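PDB 1H7E: 3-deoxy-manno-octulosonate cytidylyltransferase from Escherichia coli, which catalyses the transfer of a cytidylyl group from CTP to the eight-carbon sugar KDO, giving CMP-KDO and diphosphate, probably activating KDO for lipopolysaccharide biosynthesis. Local coordinates for residues E99-P104 with A235-E240; I5-R10 with H32-A37; V122-H127 with I212-V217; D51-E56 with A66-N71. All blocks are in the same frame, centred on the assembly; numbering follows the deposited sequence.

Contact 1 of 4, residues E99-P104 with A235-E240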
loop_
_atom_site.group_PDB
_atom_site.type_symbol
_atom_site.label_atom_id
_atom_site.label_comp_id
_atom_site.label_asym_id
_atom_site.label_seq_id
_atom_site.Cartn_x
_atom_site.Cartn_y
_atom_site.Cartn_z
ATOM N N GLU A 99 17.136 20.468 4.281
ATOM C CA GLU A 99 16.353 20.466 5.513
ATOM C C GLU A 99 17.335 20.747 6.655
ATOM O O GLU A 99 17.778 19.837 7.366
ATOM C CB GLU A 99 15.641 19.124 5.714
ATOM C CG GLU A 99 14.521 18.837 4.714
ATOM C CD GLU A 99 13.914 17.444 4.904
ATOM O OE1 GLU A 99 13.491 17.126 6.040
ATOM O OE2 GLU A 99 13.869 16.658 3.925
ATOM N N PRO A 100 17.684 22.029 6.851
ATOM C CA PRO A 100 18.624 22.448 7.903
ATOM C C PRO A 100 18.156 22.223 9.338
ATOM O O PRO A 100 18.956 22.249 10.269
ATOM C CB PRO A 100 18.797 23.942 7.617
ATOM C CG PRO A 100 17.424 24.340 7.143
ATOM C CD PRO A 100 17.092 23.204 6.180
ATOM N N MET A 101 16.859 22.011 9.521
ATOM C CA MET A 101 16.324 21.836 10.866
ATOM C C MET A 101 16.165 20.392 11.324
ATOM O O MET A 101 15.482 20.115 12.312
ATOM C CB MET A 101 15.022 22.619 11.030
ATOM C CG MET A 101 15.233 24.124 10.860
ATOM S SD MET A 101 13.978 25.095 11.670
ATOM C CE MET A 101 14.279 24.620 13.424
ATOM N N ILE A 102 16.836 19.488 10.614
ATOM C CA ILE A 102 16.831 18.066 10.918
ATOM C C ILE A 102 17.246 17.844 12.383
ATOM O O ILE A 102 18.152 18.507 12.878
ATOM C CB ILE A 102 17.824 17.321 9.952
ATOM C CG1 ILE A 102 17.953 15.849 10.322
ATOM C CG2 ILE A 102 19.220 17.937 10.004
ATOM C CD1 ILE A 102 16.679 15.087 10.150
ATOM N N ARG A 103 16.533 16.976 13.098
ATOM C CA ARG A 103 16.879 16.670 14.485
ATOM C C ARG A 103 17.761 15.429 14.545
ATOM O O ARG A 103 17.348 14.359 14.123
ATOM C CB ARG A 103 15.635 16.393 15.334
ATOM C CG ARG A 103 14.751 17.595 15.620
ATOM C CD ARG A 103 13.624 17.196 16.583
ATOM N NE ARG A 103 12.733 16.205 15.976
ATOM C CZ ARG A 103 11.557 16.484 15.413
ATOM N NH1 ARG A 103 11.094 17.733 15.381
ATOM N NH2 ARG A 103 10.881 15.517 14.816
ATOM N N PRO A 104 18.988 15.555 15.085
ATOM C CA PRO A 104 19.915 14.425 15.199
ATOM C C PRO A 104 19.303 13.173 15.821
ATOM O O PRO A 104 19.627 12.047 15.415
ATOM C CB PRO A 104 21.022 14.996 16.085
ATOM C CG PRO A 104 21.110 16.409 15.599
ATOM C CD PRO A 104 19.651 16.817 15.479
ATOM N N ALA A 235 14.127 32.730 11.006
ATOM C CA ALA A 235 13.601 33.185 12.293
ATOM C C ALA A 235 13.649 32.064 13.342
ATOM O O ALA A 235 14.052 32.288 14.493
ATOM C CB ALA A 235 12.164 33.695 12.121
ATOM N N LEU A 236 13.266 30.858 12.915
ATOM C CA LEU A 236 13.227 29.668 13.768
ATOM C C LEU A 236 14.614 29.197 14.217
ATOM O O LEU A 236 14.792 28.763 15.363
ATOM C CB LEU A 236 12.492 28.540 13.029
ATOM C CG LEU A 236 11.210 27.925 13.613
ATOM C CD1 LEU A 236 10.468 28.903 14.530
ATOM C CD2 LEU A 236 10.320 27.459 12.467
ATOM N N MET A 237 15.588 29.293 13.311
ATOM C CA MET A 237 16.966 28.891 13.595
ATOM C C MET A 237 17.635 29.909 14.517
ATOM O O MET A 237 18.472 29.536 15.341
ATOM C CB MET A 237 17.773 28.765 12.299
ATOM C CG MET A 237 18.985 27.841 12.394
ATOM S SD MET A 237 18.616 26.182 11.783
ATOM C CE MET A 237 18.836 26.425 10.050
ATOM N N ALA A 238 17.269 31.188 14.355
ATOM C CA ALA A 238 17.795 32.299 15.166
ATOM C C ALA A 238 17.204 32.288 16.579
ATOM O O ALA A 238 17.886 32.614 17.552
ATOM C CB ALA A 238 17.505 33.636 14.491
ATOM N N GLN A 239 15.922 31.937 16.671
ATOM C CA GLN A 239 15.216 31.848 17.946
ATOM C C GLN A 239 15.801 30.671 18.741
ATOM O O GLN A 239 15.799 30.679 19.975
ATOM C CB GLN A 239 13.712 31.645 17.679
ATOM C CG GLN A 239 12.798 31.611 18.910
ATOM C CD GLN A 239 12.591 30.214 19.476
ATOM O OE1 GLN A 239 12.338 29.255 18.735
ATOM N NE2 GLN A 239 12.688 30.094 20.798
ATOM N N GLU A 240 16.326 29.681 18.011
ATOM C CA GLU A 240 16.931 28.486 18.598
ATOM C C GLU A 240 18.330 28.748 19.179
ATOM O O GLU A 240 18.700 28.143 20.191
ATOM C CB GLU A 240 16.985 27.360 17.563
ATOM C CG GLU A 240 17.301 25.995 18.153
ATOM C CD GLU A 240 17.181 24.866 17.140
ATOM O OE1 GLU A 240 17.973 23.905 17.231
ATOM O OE2 GLU A 240 16.290 24.931 16.259
#
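The thioether chains of Met101 and Met237 run past one another, each heading for the other's segment, where a type I beta turn, Glu99 to Ile102, rests on the C-terminal helix 227-243. Each flexible thioether is a bump that fills a hollow on the other side. Met101 enters the shallow groove that Leu236, Met237 and Glu240 form on one turn of the helix. Met101 CG, placed beside the backbone N by chi1 of -62°, lies 4.1 Å from Met237 SD. Farther out the Met101 chain runs roughly perpendicular to Leu236, with Met101 SD 4.0 Å from Leu236 CB. Methionine suits this uneven groove because its unbranched chain can kink, and here it does so at chi3.

In return, Met237 bends twice and delivers its methyl to the pyrrolidine ring of Pro100. Met237 CE is 3.5 Å from Pro100 CB, closer than carbons usually sit, and 3.8 Å from Pro100 CG. The rigid proline offers a firm wall there, and Ile24 and His32 touch both Pro100 and Met237. The outer end of the groove is polar: Glu240 reaches in on an extended chain, its OE1 forming a weak, long ion pair with Arg36, while Glu240 OE2 lies 3.5 Å from Met101 CE.

Contact 2 of 4, residues I5-R10 with H32-A37; sequences IVIPAR and HVYERA
The phenol ring of Tyr34 is the flat group of this contact, and Ile7 approaches it obliquely, Ile7 CD1 lying 4.4 Å from Tyr34 CD2. Phe62 packs with the same ring in an edge-to-face pair, Val46 and Val48 of strand 45-50 also touch the Tyr34 side chain, and the hydroxyl is hydrogen-bonded to Lys65 N. The setting is the first beta-alpha-beta crossover of this GT-A cytidylyltransferase, with helix 29-38 laid along strand 3-8. The short segments run almost antiparallel, at 170°, and their axes come within 10.1 Å, a usual spacing for a helix packed on a sheet.

Ile7 carries most of the contact. Its CG1 lies anti to the carbonyl carbon (chi1 -57°), and a nearly extended chi2 sends CD1 out to the helix, where it meets Val33 CG1 at 3.8 Å and Tyr34 CA at 4.0 Å. Its other branch, CG2, also touches Val33 CG1, so that one valine methyl is met by both arms of the isoleucine. Replacing Ile7 by an alanine would probably open a gap between strand and helix, leaving Val33 CG1 and the flank of Tyr34 without their apolar neighbour.

Two residues earlier on the strand, Ile5 faces the helix as well. Here the helix residue is Ala37, whose single methyl lets the strand side chain come close to the helix backbone: Ile5 CD1 is 4.1 Å from Ala37 CB and 3.8 Å from Ala37 O.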
loop_
_atom_site.group_PDB
_atom_site.type_symbol
_atom_site.label_atom_id
_atom_site.label_comp_id
_atom_site.label_asym_id
_atom_site.label_seq_id
_atom_site.Cartn_x
_atom_site.Cartn_y
_atom_site.Cartn_z
ATOM N N ILE A 5 26.746 8.836 6.736
ATOM C CA ILE A 5 25.675 9.718 6.305
ATOM C C ILE A 5 26.119 10.391 5.026
ATOM O O ILE A 5 27.237 10.896 4.947
ATOM C CB ILE A 5 25.351 10.801 7.348
ATOM C CG1 ILE A 5 24.643 10.172 8.542
ATOM C CG2 ILE A 5 24.529 11.925 6.716
ATOM C CD1 ILE A 5 24.449 11.126 9.693
ATOM N N VAL A 6 25.264 10.348 4.005
ATOM C CA VAL A 6 25.558 10.985 2.728
ATOM C C VAL A 6 24.514 12.073 2.511
ATOM O O VAL A 6 23.309 11.831 2.643
ATOM C CB VAL A 6 25.525 9.981 1.541
ATOM C CG1 VAL A 6 25.769 10.710 0.234
ATOM C CG2 VAL A 6 26.572 8.908 1.734
ATOM N N ILE A 7 24.975 13.281 2.218
ATOM C CA ILE A 7 24.096 14.412 1.995
ATOM C C ILE A 7 24.199 14.860 0.540
ATOM O O ILE A 7 25.218 15.413 0.132
ATOM C CB ILE A 7 24.492 15.614 2.887
ATOM C CG1 ILE A 7 24.479 15.224 4.366
ATOM C CG2 ILE A 7 23.548 16.805 2.639
ATOM C CD1 ILE A 7 25.236 16.209 5.238
ATOM N N PRO A 8 23.180 14.551 -0.287
ATOM C CA PRO A 8 23.173 14.949 -1.704
ATOM C C PRO A 8 22.990 16.463 -1.727
ATOM O O PRO A 8 22.071 16.987 -1.092
ATOM C CB PRO A 8 21.907 14.274 -2.249
ATOM C CG PRO A 8 21.706 13.120 -1.354
ATOM C CD PRO A 8 22.022 13.691 0.010
ATOM N N ALA A 9 23.851 17.175 -2.438
ATOM C CA ALA A 9 23.744 18.624 -2.474
ATOM C C ALA A 9 24.035 19.178 -3.851
ATOM O O ALA A 9 25.169 19.552 -4.147
ATOM C CB ALA A 9 24.687 19.250 -1.444
ATOM N N ARG A 10 23.017 19.200 -4.706
ATOM C CA ARG A 10 23.186 19.753 -6.040
ATOM C C ARG A 10 22.792 21.245 -6.079
ATOM O O ARG A 10 21.766 21.656 -5.517
ATOM C CB ARG A 10 22.481 18.897 -7.107
ATOM C CG ARG A 10 21.078 18.405 -6.779
ATOM C CD ARG A 10 20.634 17.334 -7.783
ATOM N NE ARG A 10 20.843 17.741 -9.177
ATOM C CZ ARG A 10 21.164 16.909 -10.172
ATOM N NH1 ARG A 10 21.315 15.608 -9.943
ATOM N NH2 ARG A 10 21.363 17.382 -11.397
ATOM N N HIS A 32 24.812 23.839 7.861
ATOM C CA HIS A 32 23.901 23.533 8.970
ATOM C C HIS A 32 23.541 22.052 8.977
ATOM O O HIS A 32 23.495 21.414 10.041
ATOM C CB HIS A 32 22.611 24.355 8.855
ATOM C CG HIS A 32 22.787 25.799 9.186
ATOM N ND1 HIS A 32 22.907 26.255 10.483
ATOM C CD2 HIS A 32 22.876 26.891 8.389
ATOM C CE1 HIS A 32 23.063 27.568 10.469
ATOM N NE2 HIS A 32 23.045 27.976 9.213
ATOM N N VAL A 33 23.293 21.508 7.782
ATOM C CA VAL A 33 22.954 20.093 7.666
ATOM C C VAL A 33 24.150 19.239 8.063
ATOM O O VAL A 33 24.017 18.253 8.801
ATOM C CB VAL A 33 22.500 19.722 6.229
ATOM C CG1 VAL A 33 22.193 18.214 6.146
ATOM C CG2 VAL A 33 21.263 20.533 5.851
ATOM N N TYR A 34 25.325 19.642 7.578
ATOM C CA TYR A 34 26.561 18.932 7.883
ATOM C C TYR A 34 26.807 18.939 9.385
ATOM O O TYR A 34 27.087 17.894 9.974
ATOM C CB TYR A 34 27.753 19.571 7.134
ATOM C CG TYR A 34 28.982 18.670 7.054
ATOM C CD1 TYR A 34 29.888 18.583 8.115
ATOM C CD2 TYR A 34 29.205 17.867 5.937
ATOM C CE1 TYR A 34 30.980 17.709 8.067
ATOM C CE2 TYR A 34 30.294 16.995 5.880
ATOM C CZ TYR A 34 31.171 16.920 6.946
ATOM O OH TYR A 34 32.212 16.025 6.878
ATOM N N GLU A 35 26.682 20.115 10.002
ATOM C CA GLU A 35 26.896 20.242 11.442
ATOM C C GLU A 35 25.926 19.393 12.258
ATOM O O GLU A 35 26.329 18.782 13.245
ATOM C CB GLU A 35 26.839 21.701 11.877
ATOM C CG GLU A 35 27.938 22.554 11.258
ATOM C CD GLU A 35 27.987 23.962 11.825
ATOM O OE1 GLU A 35 27.285 24.239 12.818
ATOM O OE2 GLU A 35 28.739 24.796 11.287
ATOM N N ARG A 36 24.655 19.327 11.854
ATOM C CA ARG A 36 23.701 18.474 12.582
ATOM C C ARG A 36 24.003 16.996 12.372
ATOM O O ARG A 36 23.902 16.204 13.300
ATOM C CB ARG A 36 22.261 18.802 12.202
ATOM C CG ARG A 36 21.750 19.978 12.984
ATOM C CD ARG A 36 20.873 20.839 12.157
ATOM N NE ARG A 36 20.571 22.088 12.847
ATOM C CZ ARG A 36 19.531 22.282 13.655
ATOM N NH1 ARG A 36 18.657 21.308 13.899
ATOM N NH2 ARG A 36 19.353 23.475 14.205
ATOM N N ALA A 37 24.437 16.638 11.162
ATOM C CA ALA A 37 24.790 15.251 10.842
ATOM C C ALA A 37 25.939 14.761 11.729
ATOM O O ALA A 37 25.957 13.595 12.153
ATOM C CB ALA A 37 25.164 15.136 9.363
#

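Contact 3 of 4, residues V122-H127 with I212-V217; sequences VATLCH and IRTFEV
Arg213 O is held by two groups of the neighbouring strand: Thr124 N donates to it at 2.9 Å, nearly along the C=O axis, and Ala123 CA adds a CA-H...O contact at 3.2 Å. This is a parallel strand pair in the mixed central sheet. Strand 212-216 is the last of that sheet, and beyond it Ile212 and Thr214 bond to the backbone of Ala150 and Gln148. The ladder follows the parallel pattern, with Arg213 N bonded to Val122 O, Phe215 N to Thr124 O, Cys126 N to Phe215 O and Val217 N to Cys126 O.

On the face shared by Ala123, Leu125 and Phe215, the phenyl ring turns its edge to Ala123, Phe215 CE2 lying 3.7 Å from Ala123 CB in the ring plane. The small alanine admits this approach, while Leu125 CD2 packs on Phe215 CB at 4.0 Å. Helix 104-116 covers this face through Leu110, which touches both Ala123 and Leu125. Arg213 emerges here too, and its guanidinium forms salt bridges with Asp149 and Asp117.

On the other face Thr124 and Thr214 lie side by side. Thr124 OG1 is hydrogen-bonded to Ile175 O. Thr214 OG1, buried 3.5 Å from Thr124 CG2, has no polar partner in the model. Thr214 turns CG2 away from its backbone N and lays that methyl on Cys126, 3.6 Å from both Cys126 CB and SG.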
loop_
_atom_site.group_PDB
_atom_site.type_symbol
_atom_site.label_atom_id
_atom_site.label_comp_id
_atom_site.label_asym_id
_atom_site.label_seq_id
_atom_site.Cartn_x
_atom_site.Cartn_y
_atom_site.Cartn_z
ATOM N N VAL A 122 15.638 -1.511 4.234
ATOM C CA VAL A 122 15.488 -0.060 4.146
ATOM C C VAL A 122 14.574 0.448 5.252
ATOM O O VAL A 122 13.615 -0.232 5.640
ATOM C CB VAL A 122 14.823 0.338 2.790
ATOM C CG1 VAL A 122 14.753 1.859 2.628
ATOM C CG2 VAL A 122 15.550 -0.318 1.603
ATOM N N ALA A 123 14.894 1.628 5.773
ATOM C CA ALA A 123 14.084 2.264 6.812
ATOM C C ALA A 123 13.925 3.745 6.452
ATOM O O ALA A 123 14.766 4.322 5.759
ATOM C CB ALA A 123 14.722 2.101 8.181
ATOM N N THR A 124 12.811 4.344 6.872
ATOM C CA THR A 124 12.552 5.741 6.596
ATOM C C THR A 124 11.697 6.287 7.740
ATOM O O THR A 124 11.390 5.555 8.690
ATOM C CB THR A 124 11.891 5.951 5.208
ATOM O OG1 THR A 124 11.863 7.349 4.906
ATOM C CG2 THR A 124 10.438 5.374 5.181
ATOM N N LEU A 125 11.359 7.569 7.664
ATOM C CA LEU A 125 10.597 8.228 8.725
ATOM C C LEU A 125 9.237 8.779 8.303
ATOM O O LEU A 125 8.981 9.003 7.124
ATOM C CB LEU A 125 11.427 9.388 9.302
ATOM C CG LEU A 125 12.790 9.049 9.928
ATOM C CD1 LEU A 125 13.493 10.342 10.298
ATOM C CD2 LEU A 125 12.617 8.130 11.139
ATOM N N CYS A 126 8.387 9.022 9.302
ATOM C CA CYS A 126 7.067 9.594 9.073
ATOM C C CYS A 126 6.597 10.293 10.362
ATOM O O CYS A 126 7.161 10.075 11.445
ATOM C CB CYS A 126 6.069 8.495 8.667
ATOM S SG CYS A 126 5.665 7.339 9.953
ATOM N N HIS A 127 5.640 11.206 10.230
ATOM C CA HIS A 127 5.055 11.870 11.407
ATOM C C HIS A 127 3.568 12.130 11.129
ATOM O O HIS A 127 3.150 12.177 9.967
ATOM C CB HIS A 127 5.803 13.152 11.831
ATOM C CG HIS A 127 5.682 14.303 10.875
ATOM N ND1 HIS A 127 4.553 15.087 10.785
ATOM C CD2 HIS A 127 6.575 14.838 10.007
ATOM C CE1 HIS A 127 4.753 16.051 9.902
ATOM N NE2 HIS A 127 5.974 15.923 9.415
ATOM N N ILE A 212 10.200 -1.787 3.366
ATOM C CA ILE A 212 10.625 -0.493 3.866
ATOM C C ILE A 212 9.899 -0.271 5.193
ATOM O O ILE A 212 8.664 -0.202 5.215
ATOM C CB ILE A 212 10.261 0.642 2.896
ATOM C CG1 ILE A 212 10.894 0.422 1.520
ATOM C CG2 ILE A 212 10.654 2.000 3.499
ATOM C CD1 ILE A 212 10.429 1.474 0.486
ATOM N N ARG A 213 10.645 -0.259 6.300
ATOM C CA ARG A 213 10.040 -0.019 7.601
ATOM C C ARG A 213 10.027 1.484 7.830
ATOM O O ARG A 213 11.018 2.164 7.600
ATOM C CB ARG A 213 10.768 -0.761 8.715
ATOM C CG ARG A 213 10.067 -0.614 10.069
ATOM C CD ARG A 213 10.391 -1.772 11.009
ATOM N NE ARG A 213 9.954 -3.051 10.451
ATOM C CZ ARG A 213 10.616 -4.198 10.563
ATOM N NH1 ARG A 213 11.768 -4.253 11.238
ATOM N NH2 ARG A 213 10.147 -5.284 9.949
ATOM N N THR A 214 8.895 2.002 8.296
ATOM C CA THR A 214 8.711 3.438 8.470
ATOM C C THR A 214 8.444 3.806 9.916
ATOM O O THR A 214 7.316 3.618 10.381
ATOM C CB THR A 214 7.514 3.931 7.559
ATOM O OG1 THR A 214 7.696 3.442 6.228
ATOM C CG2 THR A 214 7.472 5.434 7.457
ATOM N N PHE A 215 9.454 4.387 10.580
ATOM C CA PHE A 215 9.399 4.824 11.988
ATOM C C PHE A 215 8.769 6.192 12.225
ATOM O O PHE A 215 9.143 7.189 11.608
ATOM C CB PHE A 215 10.795 4.837 12.615
ATOM C CG PHE A 215 11.490 3.518 12.551
ATOM C CD1 PHE A 215 11.322 2.582 13.561
ATOM C CD2 PHE A 215 12.290 3.202 11.462
ATOM C CE1 PHE A 215 11.937 1.344 13.487
ATOM C CE2 PHE A 215 12.912 1.963 11.379
ATOM C CZ PHE A 215 12.735 1.031 12.394
ATOM N N GLU A 216 7.867 6.249 13.198
ATOM C CA GLU A 216 7.180 7.491 13.515
ATOM C C GLU A 216 7.942 8.404 14.488
ATOM O O GLU A 216 8.421 7.945 15.520
ATOM C CB GLU A 216 5.780 7.177 14.068
ATOM C CG GLU A 216 4.928 8.415 14.198
ATOM C CD GLU A 216 3.540 8.150 14.733
ATOM O OE1 GLU A 216 3.030 7.019 14.642
ATOM O OE2 GLU A 216 2.951 9.110 15.242
ATOM N N VAL A 217 8.058 9.688 14.140
ATOM C CA VAL A 217 8.712 10.691 14.991
ATOM C C VAL A 217 7.772 11.894 15.128
ATOM O O VAL A 217 6.692 11.898 14.534
ATOM C CB VAL A 217 10.076 11.155 14.413
ATOM C CG1 VAL A 217 11.035 9.976 14.346
ATOM C CG2 VAL A 217 9.903 11.825 13.051
#

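Contact 4 of 4, residues D51-E56 with A66-N71; sequences DDPRVE and AIMTRN
Met68 folds back over the residues before helix 53-61 and meets Glu56, a contact inside the beta-alpha-beta unit of strand 45-50, helix 53-61 and strand 65-68. Glu56, extended beyond CG, lies roughly perpendicular to the Met68 chain. Its methylene CG packs 4.1 Å from the small Ala66 CB, and the carboxylate goes on to Met68, Glu56 OE2 lying 3.6 Å from Met68 CG. A bridging water donates to Glu56 OE2 at 2.8 Å and to Ala66 O at 3.3 Å. With an alanine in place of Glu56, the water would probably lose its carboxylate acceptor and Met68 CG the group packed against it.

Asp52 caps the helix: its OD1 accepts from Arg54 N and also from Arg54 NE, the latter in a salt bridge in which the guanidinium grips the carboxylate side-on through NE and NH2. In Asp51, chi1 of 59° turns the carboxylate toward Asn71, with Asp51 OD2 3.7 Å from Asn71 CB; Arg10 and Arg79 form long, weak ion pairs with OD2.

An unbranched, pliable methionine can follow the curved backbone here. Bends at chi2 (-74°) and chi3 (-72°) curl the thioether over it, with Met68 SD 4.1 Å from Asp52 C and Met68 CE 3.9 Å from Asp51 O.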
loop_
_atom_site.group_PDB
_atom_site.type_symbol
_atom_site.label_atom_id
_atom_site.label_comp_id
_atom_site.label_asym_id
_atom_site.label_seq_id
_atom_site.Cartn_x
_atom_site.Cartn_y
_atom_site.Cartn_z
ATOM N N ASP A 51 27.578 17.359 -7.623
ATOM C CA ASP A 51 27.943 17.321 -9.037
ATOM C C ASP A 51 28.466 18.694 -9.491
ATOM O O ASP A 51 28.781 18.885 -10.672
ATOM C CB ASP A 51 26.750 16.874 -9.913
ATOM C CG ASP A 51 25.517 17.785 -9.786
ATOM O OD1 ASP A 51 25.499 18.699 -8.935
ATOM O OD2 ASP A 51 24.548 17.573 -10.553
ATOM N N ASP A 52 28.616 19.612 -8.533
ATOM C CA ASP A 52 29.070 20.971 -8.811
ATOM C C ASP A 52 30.301 21.378 -7.986
ATOM O O ASP A 52 30.282 21.286 -6.759
ATOM C CB ASP A 52 27.908 21.941 -8.553
ATOM C CG ASP A 52 28.180 23.331 -9.087
ATOM O OD1 ASP A 52 28.791 24.123 -8.350
ATOM O OD2 ASP A 52 27.787 23.627 -10.240
ATOM N N PRO A 53 31.369 21.873 -8.655
ATOM C CA PRO A 53 32.618 22.302 -8.001
ATOM C C PRO A 53 32.460 23.461 -7.017
ATOM O O PRO A 53 33.260 23.603 -6.089
ATOM C CB PRO A 53 33.525 22.673 -9.182
ATOM C CG PRO A 53 32.552 23.082 -10.247
ATOM C CD PRO A 53 31.470 22.040 -10.118
ATOM N N ARG A 54 31.441 24.290 -7.219
ATOM C CA ARG A 54 31.196 25.414 -6.316
ATOM C C ARG A 54 30.771 24.883 -4.940
ATOM O O ARG A 54 31.219 25.391 -3.897
ATOM C CB ARG A 54 30.125 26.353 -6.894
ATOM C CG ARG A 54 30.523 27.012 -8.215
ATOM C CD ARG A 54 29.380 27.832 -8.831
ATOM N NE ARG A 54 28.331 26.995 -9.424
ATOM C CZ ARG A 54 27.337 27.444 -10.194
ATOM N NH1 ARG A 54 27.232 28.739 -10.484
ATOM N NH2 ARG A 54 26.439 26.590 -10.673
ATOM N N VAL A 55 29.945 23.832 -4.947
ATOM C CA VAL A 55 29.471 23.206 -3.716
ATOM C C VAL A 55 30.617 22.431 -3.064
ATOM O O VAL A 55 30.811 22.495 -1.843
ATOM C CB VAL A 55 28.254 22.262 -3.977
ATOM C CG1 VAL A 55 27.889 21.479 -2.718
ATOM C CG2 VAL A 55 27.063 23.064 -4.416
ATOM N N GLU A 56 31.384 21.711 -3.882
ATOM C CA GLU A 56 32.513 20.944 -3.380
ATOM C C GLU A 56 33.463 21.889 -2.659
ATOM O O GLU A 56 33.938 21.587 -1.564
ATOM C CB GLU A 56 33.252 20.286 -4.528
ATOM C CG GLU A 56 34.542 19.611 -4.102
ATOM C CD GLU A 56 35.386 19.208 -5.287
ATOM O OE1 GLU A 56 35.504 20.016 -6.243
ATOM O OE2 GLU A 56 35.918 18.080 -5.266
ATOM N N ALA A 66 33.647 16.091 0.777
ATOM C CA ALA A 66 32.809 16.145 -0.416
ATOM C C ALA A 66 33.316 15.098 -1.409
ATOM O O ALA A 66 34.493 14.723 -1.387
ATOM C CB ALA A 66 32.856 17.544 -1.048
ATOM N N ILE A 67 32.409 14.567 -2.222
ATOM C CA ILE A 67 32.767 13.587 -3.237
ATOM C C ILE A 67 31.988 13.981 -4.478
ATOM O O ILE A 67 30.787 14.254 -4.407
ATOM C CB ILE A 67 32.452 12.135 -2.792
ATOM C CG1 ILE A 67 32.738 11.156 -3.934
ATOM C CG2 ILE A 67 31.011 12.023 -2.300
ATOM C CD1 ILE A 67 32.781 9.730 -3.505
ATOM N N MET A 68 32.709 14.160 -5.581
ATOM C CA MET A 68 32.097 14.533 -6.840
ATOM C C MET A 68 31.453 13.302 -7.452
ATOM O O MET A 68 32.010 12.198 -7.420
ATOM C CB MET A 68 33.135 15.115 -7.794
ATOM C CG MET A 68 33.559 16.534 -7.467
ATOM S SD MET A 68 32.310 17.765 -7.885
ATOM C CE MET A 68 32.384 17.777 -9.692
ATOM N N THR A 69 30.260 13.503 -7.993
ATOM C CA THR A 69 29.500 12.422 -8.600
ATOM C C THR A 69 29.071 12.888 -9.982
ATOM O O THR A 69 29.273 14.043 -10.328
ATOM C CB THR A 69 28.249 12.072 -7.730
ATOM O OG1 THR A 69 27.450 13.247 -7.534
ATOM C CG2 THR A 69 28.667 11.536 -6.362
ATOM N N ARG A 70 28.527 11.987 -10.790
ATOM C CA ARG A 70 28.075 12.363 -12.125
ATOM C C ARG A 70 26.861 13.293 -12.072
ATOM O O ARG A 70 26.080 13.261 -11.115
ATOM C CB ARG A 70 27.747 11.120 -12.949
ATOM C CG ARG A 70 28.969 10.276 -13.243
ATOM C CD ARG A 70 28.682 9.243 -14.305
ATOM N NE ARG A 70 27.665 8.296 -13.867
ATOM C CZ ARG A 70 27.916 7.205 -13.146
ATOM N NH1 ARG A 70 29.161 6.915 -12.775
ATOM N NH2 ARG A 70 26.923 6.397 -12.801
ATOM N N ASN A 71 26.741 14.166 -13.071
ATOM C CA ASN A 71 25.612 15.095 -13.149
ATOM C C ASN A 71 24.452 14.491 -13.948
ATOM O O ASN A 71 23.329 15.005 -13.900
ATOM C CB ASN A 71 26.046 16.445 -13.749
ATOM C CG ASN A 71 26.849 16.292 -15.040
ATOM O OD1 ASN A 71 28.042 16.602 -15.078
ATOM N ND2 ASN A 71 26.196 15.823 -16.103
HETATM O O HOH W 1 36.147 15.591 -4.093
#

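Overall arrangement
From the N terminus, contact 2 closes first, bringing helix 29-38 back onto strand 3-8. Contact 4 then closes the short excursion through helix 53-61, joining the start of that helix to strand 65-68 and the residues after it, at the other border of the sheet from contact 3. Contact 1 opens at 99-104 and closes only at the C-terminal helix, spanning contact 3, which pairs strands 122-129 and 212-216 within that long loop. None of the loops cross. Arg36 ties contact 2 to contact 1 through Ile102 O, and Ala9 packs on Val55 of contact 4. Contacts 2, 3 and 4 share the central sheet, with contact 3 across the chain's centre from the other two.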